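Local atomic coordinates of V-type ATPase 116 kDa subunit (Meiothermus ruber, PDB entry 3RRK), a protein that probably forms part of the proton-translocating stator of a rotary V-type ATPase, this piece being the cytoplasmic N-terminal domain of subunit I, the homolog of subunit a. Residues Ile151-Val155 / Leu210-Arg214; Thr124-Phe128 / Leu213-Tyr219; Val104-Ala108 / Leu252-Ser256. All coordinates share one frame; numbering follows the deposited sequence.

Interaction 1: residues Ile151-Val155 / Leu210-Arg214; sequences IPFLV and LAELR
Pro152 and Leu213 hold the two segments together through their backbones. Leu213 N donates to Pro152 O at 3.0 Å, nearly straight (163°), and the donor sits above the carbonyl plane. Glu212 CA lies 3.3 Å from Pro152 O, a CA-H...O contact, so two neighbouring residues grip one carbonyl. A water adds a second bridge: it accepts from Leu154 N and donates to Ala211 O.

Side chains leave the strand on two faces. Ile151, Phe153 and Val155 share one of them. Phe153 CG is set between the backbone N and the carbonyl carbon (chi1 69°), which stands the ring out from the strand, one edge toward Ile151 O, and places CE2 4.0 Å from Leu210 CD1. The two side chains cross obliquely. The other methyl of Leu210, CD2, meets Leu154 O. Ile151 CG2 rests against Glu212 CB at 3.9 Å.

Pro152 and Leu154 occupy the other face. Leu213 sends CD2 to Leu154 CG at 4.0 Å. Glu212 has CG anti to the backbone N (chi1 163°), and the extended chain carries OE2 along the proline ring, 3.8 Å from Pro152 CD. Its OE1 forms a salt bridge with Arg202. Arg214 turns a guanidinium face to the Glu212 carboxylate, a long ion pair in which no N-H points at the oxygen.

Phe153 and Leu210 also touch Val164 and Leu205, from helices 158-172 and 198-206. Ile151, Phe153 and Val155 bond through their backbones to Val191, Ala189 and Leu187. The segment 151-155 thus belongs to an outermost strand of a three-stranded antiparallel sheet. Residues 210-214 run across the edge of this strand as a loop, within an alpha-beta lobe at one end of the elongated domain.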
# COMPACT_ATOMS: atom_id res chain seq x y z
N ILE A 151 4.37 -36.16 -8.33
CA ILE A 151 3.95 -35.32 -7.22
C ILE A 151 5.15 -35.05 -6.35
O ILE A 151 5.72 -35.97 -5.77
CB ILE A 151 2.89 -35.99 -6.34
CG1 ILE A 151 1.66 -36.38 -7.15
CG2 ILE A 151 2.47 -35.04 -5.25
CD1 ILE A 151 0.64 -37.16 -6.35
N PRO A 152 5.54 -33.78 -6.27
CA PRO A 152 6.52 -33.35 -5.27
C PRO A 152 5.76 -33.11 -3.98
O PRO A 152 4.58 -32.75 -4.02
CB PRO A 152 7.03 -32.02 -5.83
CG PRO A 152 5.86 -31.48 -6.57
CD PRO A 152 5.08 -32.66 -7.11
N PHE A 153 6.42 -33.33 -2.85
CA PHE A 153 5.79 -33.08 -1.55
C PHE A 153 6.83 -33.16 -0.44
O PHE A 153 7.83 -33.84 -0.58
CB PHE A 153 4.65 -34.07 -1.31
CG PHE A 153 5.10 -35.49 -1.09
CD1 PHE A 153 5.38 -36.32 -2.16
CD2 PHE A 153 5.25 -35.99 0.19
CE1 PHE A 153 5.79 -37.62 -1.96
CE2 PHE A 153 5.66 -37.29 0.41
CZ PHE A 153 5.93 -38.11 -0.67
N LEU A 154 6.60 -32.44 0.65
CA LEU A 154 7.55 -32.43 1.75
C LEU A 154 7.17 -33.40 2.86
O LEU A 154 5.99 -33.64 3.14
CB LEU A 154 7.71 -31.03 2.32
CG LEU A 154 8.27 -29.92 1.45
CD1 LEU A 154 8.27 -28.61 2.25
CD2 LEU A 154 9.67 -30.25 0.98
N VAL A 155 8.19 -33.95 3.51
CA VAL A 155 7.98 -34.92 4.56
C VAL A 155 9.07 -34.66 5.58
O VAL A 155 10.18 -34.28 5.21
CB VAL A 155 8.05 -36.37 3.99
CG1 VAL A 155 9.50 -36.78 3.76
CG2 VAL A 155 7.37 -37.34 4.92
N LEU A 210 -0.46 -35.47 4.13
CA LEU A 210 0.54 -34.83 3.30
C LEU A 210 -0.12 -34.27 2.04
O LEU A 210 -1.21 -34.69 1.66
CB LEU A 210 1.60 -35.85 2.90
CG LEU A 210 2.30 -36.59 4.04
CD1 LEU A 210 3.08 -37.78 3.49
CD2 LEU A 210 3.21 -35.63 4.76
N ALA A 211 0.54 -33.32 1.39
CA ALA A 211 -0.04 -32.71 0.20
C ALA A 211 1.04 -32.35 -0.79
O ALA A 211 2.21 -32.21 -0.42
CB ALA A 211 -0.85 -31.48 0.58
N GLU A 212 0.65 -32.20 -2.05
CA GLU A 212 1.57 -31.70 -3.06
C GLU A 212 2.14 -30.35 -2.65
O GLU A 212 1.43 -29.48 -2.14
CB GLU A 212 0.90 -31.61 -4.43
CG GLU A 212 1.68 -30.74 -5.38
CD GLU A 212 1.35 -30.98 -6.84
OE1 GLU A 212 0.39 -31.74 -7.12
OE2 GLU A 212 2.06 -30.40 -7.69
N LEU A 213 3.44 -30.18 -2.84
CA LEU A 213 4.08 -28.91 -2.58
C LEU A 213 3.77 -27.99 -3.75
O LEU A 213 4.05 -28.31 -4.90
CB LEU A 213 5.59 -29.10 -2.42
CG LEU A 213 6.50 -27.87 -2.43
CD1 LEU A 213 6.04 -26.83 -1.40
CD2 LEU A 213 7.95 -28.27 -2.20
N ARG A 214 3.15 -26.86 -3.44
CA ARG A 214 2.82 -25.87 -4.44
C ARG A 214 3.94 -24.84 -4.46
O ARG A 214 4.52 -24.54 -3.43
CB ARG A 214 1.49 -25.19 -4.12
CG ARG A 214 0.29 -26.12 -4.02
CD ARG A 214 -0.14 -26.65 -5.38
NE ARG A 214 -1.04 -27.80 -5.24
CZ ARG A 214 -1.58 -28.47 -6.27
NH1 ARG A 214 -1.31 -28.11 -7.52
NH2 ARG A 214 -2.38 -29.50 -6.04
O HOH W 1 4.04 -30.88 0.79

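Interaction 2: residues Thr124-Phe128 / Leu213-Tyr219; sequences TIELF and LRFPGAY
Phe128 and Pro216 meet from opposite directions, ring face against ring carbon. Pro216 CD stands 3.6 Å from the centroid of the Phe128 ring, only 14° off the normal. This is a CH-pi contact. Phe128 CG lies anti to the carbonyl carbon (chi1 -57°), which directs the ring from the helix to the loop. Leu213 CD1 reaches the edge of the same ring, close to its plane, 4.0 Å from Phe128 CE1. Arg214 O approaches that carbon obliquely.

Phe215 slides past Phe128 in the opposite sense. The two rings are oblique, with centroids 5.4 Å apart and planes at 58°. The closer touch is between Phe128 CB and Phe215 CE1, 3.5 Å, where CB comes in at the Phe215 ring edge.

One helical turn earlier, the Thr124 methyl CG2 and Pro216 CG point at each other. The threonine methyl is anti to the backbone N, while OG1 turns back to bond with Glu120 O. Thr124 CG2 also lies 4.1 Å from Tyr219 CE2. Ile125 crosses Tyr219 at about a right angle, with CD1 4.1 Å from Tyr219 OH.

Phe215 and Tyr219 both touch Met231 of helix 224-281, and Phe215 also meets Ala132 and Leu135 of helix 94-138. The loop therefore packs on both long helices. Phe128 borders a bound cyclohexylaminoethanesulfonate, probably from the crystallisation liquor. Between the two segments, cohesion rests on apolar and CH-pi contacts, so it depends on the fit of the proline and the aromatic rings rather than on directed polar bonds.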
# COMPACT_ATOMS: atom_id res chain seq x y z
N THR A 124 10.72 -15.58 -2.50
CA THR A 124 10.21 -16.85 -3.01
C THR A 124 11.35 -17.81 -3.32
O THR A 124 11.36 -18.96 -2.90
CB THR A 124 9.45 -16.65 -4.32
OG1 THR A 124 8.35 -15.77 -4.11
CG2 THR A 124 8.94 -17.96 -4.83
N ILE A 125 12.32 -17.31 -4.08
CA ILE A 125 13.48 -18.11 -4.40
C ILE A 125 14.23 -18.53 -3.14
O ILE A 125 14.83 -19.59 -3.10
CB ILE A 125 14.41 -17.35 -5.38
CG1 ILE A 125 13.75 -17.27 -6.76
CG2 ILE A 125 15.77 -18.01 -5.45
CD1 ILE A 125 14.40 -16.29 -7.70
N GLU A 126 14.18 -17.69 -2.10
CA GLU A 126 14.85 -18.01 -0.83
C GLU A 126 14.17 -19.17 -0.12
O GLU A 126 14.82 -20.05 0.42
CB GLU A 126 14.83 -16.81 0.11
CG GLU A 126 15.82 -15.72 -0.22
CD GLU A 126 16.12 -14.86 0.99
OE1 GLU A 126 16.25 -15.43 2.10
OE2 GLU A 126 16.22 -13.62 0.83
N LEU A 127 12.85 -19.14 -0.12
CA LEU A 127 12.07 -20.19 0.50
C LEU A 127 12.10 -21.50 -0.29
O LEU A 127 12.42 -22.55 0.26
CB LEU A 127 10.64 -19.70 0.67
CG LEU A 127 10.48 -18.80 1.89
CD1 LEU A 127 9.11 -18.16 1.90
CD2 LEU A 127 10.71 -19.61 3.13
N PHE A 128 11.76 -21.43 -1.58
CA PHE A 128 11.61 -22.63 -2.41
C PHE A 128 12.82 -23.04 -3.26
O PHE A 128 12.81 -24.08 -3.91
CB PHE A 128 10.39 -22.47 -3.30
CG PHE A 128 9.13 -22.22 -2.55
CD1 PHE A 128 8.27 -23.25 -2.25
CD2 PHE A 128 8.81 -20.93 -2.14
CE1 PHE A 128 7.09 -23.01 -1.54
CE2 PHE A 128 7.64 -20.69 -1.43
CZ PHE A 128 6.78 -21.73 -1.13
N LEU A 213 3.44 -30.18 -2.84
CA LEU A 213 4.08 -28.91 -2.58
C LEU A 213 3.77 -27.99 -3.75
O LEU A 213 4.05 -28.31 -4.90
CB LEU A 213 5.59 -29.10 -2.42
CG LEU A 213 6.50 -27.87 -2.43
CD1 LEU A 213 6.04 -26.83 -1.40
CD2 LEU A 213 7.95 -28.27 -2.20
N ARG A 214 3.15 -26.86 -3.44
CA ARG A 214 2.82 -25.87 -4.44
C ARG A 214 3.94 -24.84 -4.46
O ARG A 214 4.52 -24.54 -3.43
CB ARG A 214 1.49 -25.19 -4.12
CG ARG A 214 0.29 -26.12 -4.02
CD ARG A 214 -0.14 -26.65 -5.38
NE ARG A 214 -1.04 -27.80 -5.24
CZ ARG A 214 -1.58 -28.47 -6.27
NH1 ARG A 214 -1.31 -28.11 -7.52
NH2 ARG A 214 -2.38 -29.50 -6.04
N PHE A 215 4.25 -24.33 -5.64
CA PHE A 215 5.17 -23.23 -5.75
C PHE A 215 4.37 -22.01 -6.05
O PHE A 215 3.44 -22.06 -6.85
CB PHE A 215 6.23 -23.50 -6.81
CG PHE A 215 7.21 -24.53 -6.38
CD1 PHE A 215 8.36 -24.17 -5.70
CD2 PHE A 215 6.96 -25.87 -6.61
CE1 PHE A 215 9.27 -25.12 -5.27
CE2 PHE A 215 7.87 -26.83 -6.19
CZ PHE A 215 9.03 -26.45 -5.52
N PRO A 216 4.68 -20.90 -5.37
CA PRO A 216 3.87 -19.69 -5.44
C PRO A 216 4.01 -19.04 -6.81
O PRO A 216 5.00 -19.30 -7.51
CB PRO A 216 4.50 -18.80 -4.38
CG PRO A 216 5.93 -19.22 -4.35
CD PRO A 216 5.89 -20.70 -4.55
N GLY A 217 3.03 -18.23 -7.18
CA GLY A 217 3.10 -17.41 -8.38
C GLY A 217 3.22 -18.20 -9.66
O GLY A 217 2.73 -19.32 -9.76
N ALA A 218 3.87 -17.59 -10.65
CA ALA A 218 4.07 -18.21 -11.95
C ALA A 218 4.62 -19.64 -11.84
O ALA A 218 4.24 -20.51 -12.63
CB ALA A 218 4.99 -17.35 -12.81
N TYR A 219 5.49 -19.89 -10.88
CA TYR A 219 6.13 -21.21 -10.78
C TYR A 219 5.14 -22.36 -10.63
O TYR A 219 5.47 -23.50 -10.92
CB TYR A 219 7.12 -21.27 -9.61
CG TYR A 219 8.18 -20.23 -9.68
CD1 TYR A 219 9.24 -20.35 -10.57
CD2 TYR A 219 8.12 -19.09 -8.88
CE1 TYR A 219 10.21 -19.37 -10.66
CE2 TYR A 219 9.09 -18.12 -8.95
CZ TYR A 219 10.13 -18.27 -9.84
OH TYR A 219 11.09 -17.30 -9.91

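Interaction 3: residues Val104-Ala108 / Leu252-Ser256; sequences VASRA and LSRES
Leu252 and Arg107 are brought together by their torsions. Leu252 has CG anti to the backbone N (chi1 -174°), which carries both methyls across to helix 104-108. Arg107 is bent at chi3, and the bend lays its guanidinium over Leu252. The setting is an antiparallel helix pair within the long helical stalk of the domain. The two short segments run at 167° to each other, with axes 11.7 Å apart at closest approach.

Leu252 is the residue most covered in this contact. Its CD1 lies over one guanidinium face, offset toward the rim, 3.3 Å from Arg107 NH1. Its CD2 packs 3.8 Å from Ala108 CB. Val104 CG1 lies 4.2 Å from Leu252 CD1.

Glu255 meets Arg107 at a different side of the guanidinium. OE1 lies near the guanidinium plane, at its edge, and accepts from Arg107 NH2 at 3.4 Å. The salt bridge includes this weak hydrogen bond, and the carboxylate plane is turned 66° from the guanidinium. Glu255 is exposed and Leu252 buried, consistent with an ion pair on the solvent side of the leucine. Without the guanidinium, as with an alanine at Arg107, the Glu255 carboxylate is likely to lose its mate across this contact, and Leu252 CD1 the flat group that covers it.

Helix 56-79 packs nearby: its Gln71 and Ser75 touch Ala105, and Gln74 touches Ala108. One helical turn before Ala108, Val104 faces the end of segment 252-256, where its CG2 sits 3.5 Å from Ser256 OG.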
# COMPACT_ATOMS: atom_id res chain seq x y z
N VAL A 104 6.33 12.82 -11.03
CA VAL A 104 6.92 12.23 -9.84
C VAL A 104 6.06 11.10 -9.27
O VAL A 104 6.57 10.04 -8.91
CB VAL A 104 7.12 13.30 -8.75
CG1 VAL A 104 7.53 12.66 -7.44
CG2 VAL A 104 8.15 14.32 -9.22
N ALA A 105 4.77 11.32 -9.17
CA ALA A 105 3.86 10.30 -8.67
C ALA A 105 3.80 9.06 -9.59
O ALA A 105 3.74 7.92 -9.11
CB ALA A 105 2.48 10.89 -8.46
N SER A 106 3.82 9.28 -10.90
CA SER A 106 3.84 8.18 -11.85
C SER A 106 5.13 7.36 -11.74
O SER A 106 5.10 6.14 -11.75
CB SER A 106 3.65 8.69 -13.27
OG SER A 106 2.29 8.99 -13.48
N ARG A 107 6.26 8.04 -11.64
CA ARG A 107 7.51 7.33 -11.50
C ARG A 107 7.56 6.57 -10.20
O ARG A 107 8.03 5.45 -10.16
CB ARG A 107 8.70 8.27 -11.61
CG ARG A 107 9.26 8.40 -13.02
CD ARG A 107 10.18 9.60 -13.12
NE ARG A 107 11.43 9.43 -12.37
CZ ARG A 107 12.06 10.41 -11.72
NH1 ARG A 107 11.55 11.64 -11.70
NH2 ARG A 107 13.20 10.15 -11.08
N ALA A 108 7.06 7.17 -9.14
CA ALA A 108 7.16 6.51 -7.85
C ALA A 108 6.25 5.30 -7.90
O ALA A 108 6.59 4.23 -7.40
CB ALA A 108 6.78 7.45 -6.69
N LEU A 252 15.04 9.62 -7.08
CA LEU A 252 13.77 10.33 -7.00
C LEU A 252 13.63 11.05 -5.65
O LEU A 252 13.08 12.14 -5.57
CB LEU A 252 12.61 9.37 -7.25
CG LEU A 252 11.23 10.00 -7.36
CD1 LEU A 252 11.21 11.01 -8.48
CD2 LEU A 252 10.14 8.96 -7.57
N SER A 253 14.15 10.43 -4.60
CA SER A 253 14.16 11.03 -3.28
C SER A 253 15.00 12.32 -3.26
O SER A 253 14.56 13.38 -2.81
CB SER A 253 14.70 10.05 -2.26
OG SER A 253 14.42 10.50 -0.94
N ARG A 254 16.23 12.22 -3.74
CA ARG A 254 17.09 13.39 -3.76
C ARG A 254 16.52 14.51 -4.62
O ARG A 254 16.59 15.67 -4.27
CB ARG A 254 18.49 13.00 -4.23
CG ARG A 254 19.19 12.00 -3.33
CD ARG A 254 20.68 11.87 -3.65
NE ARG A 254 20.87 11.35 -5.01
CZ ARG A 254 20.99 10.06 -5.31
NH1 ARG A 254 20.94 9.15 -4.35
NH2 ARG A 254 21.16 9.69 -6.57
N GLU A 255 15.93 14.16 -5.76
CA GLU A 255 15.45 15.18 -6.67
C GLU A 255 14.15 15.82 -6.19
O GLU A 255 13.89 16.99 -6.44
CB GLU A 255 15.22 14.59 -8.05
CG GLU A 255 16.48 14.14 -8.78
CD GLU A 255 16.16 13.39 -10.06
OE1 GLU A 255 15.00 12.92 -10.21
OE2 GLU A 255 17.08 13.27 -10.91
N SER A 256 13.33 15.03 -5.51
CA SER A 256 11.94 15.42 -5.31
C SER A 256 11.36 15.19 -3.91
O SER A 256 10.21 15.56 -3.65
CB SER A 256 11.06 14.71 -6.35
OG SER A 256 11.09 15.39 -7.59

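How the interactions relate
The three contacts follow the length of an elongated domain. Interactions 1 and 2 lie close, with centres 12 Å apart, and share Leu213 and Arg214 of the loop between helices 198-206 and 224-281. Interaction 3 is remote: its centre is 44 Å from that of interaction 1 and 32 Å from that of interaction 2. Helix 94-138 serves both interaction 2 and interaction 3, then leads to strand 148-155 of interaction 1. Along the chain, interactions 1 and 2 are nested inside the loop closed by interaction 3. The two long helices therefore pair in the stalk, while the shared loop joins the lobe at one end to helix 94-138.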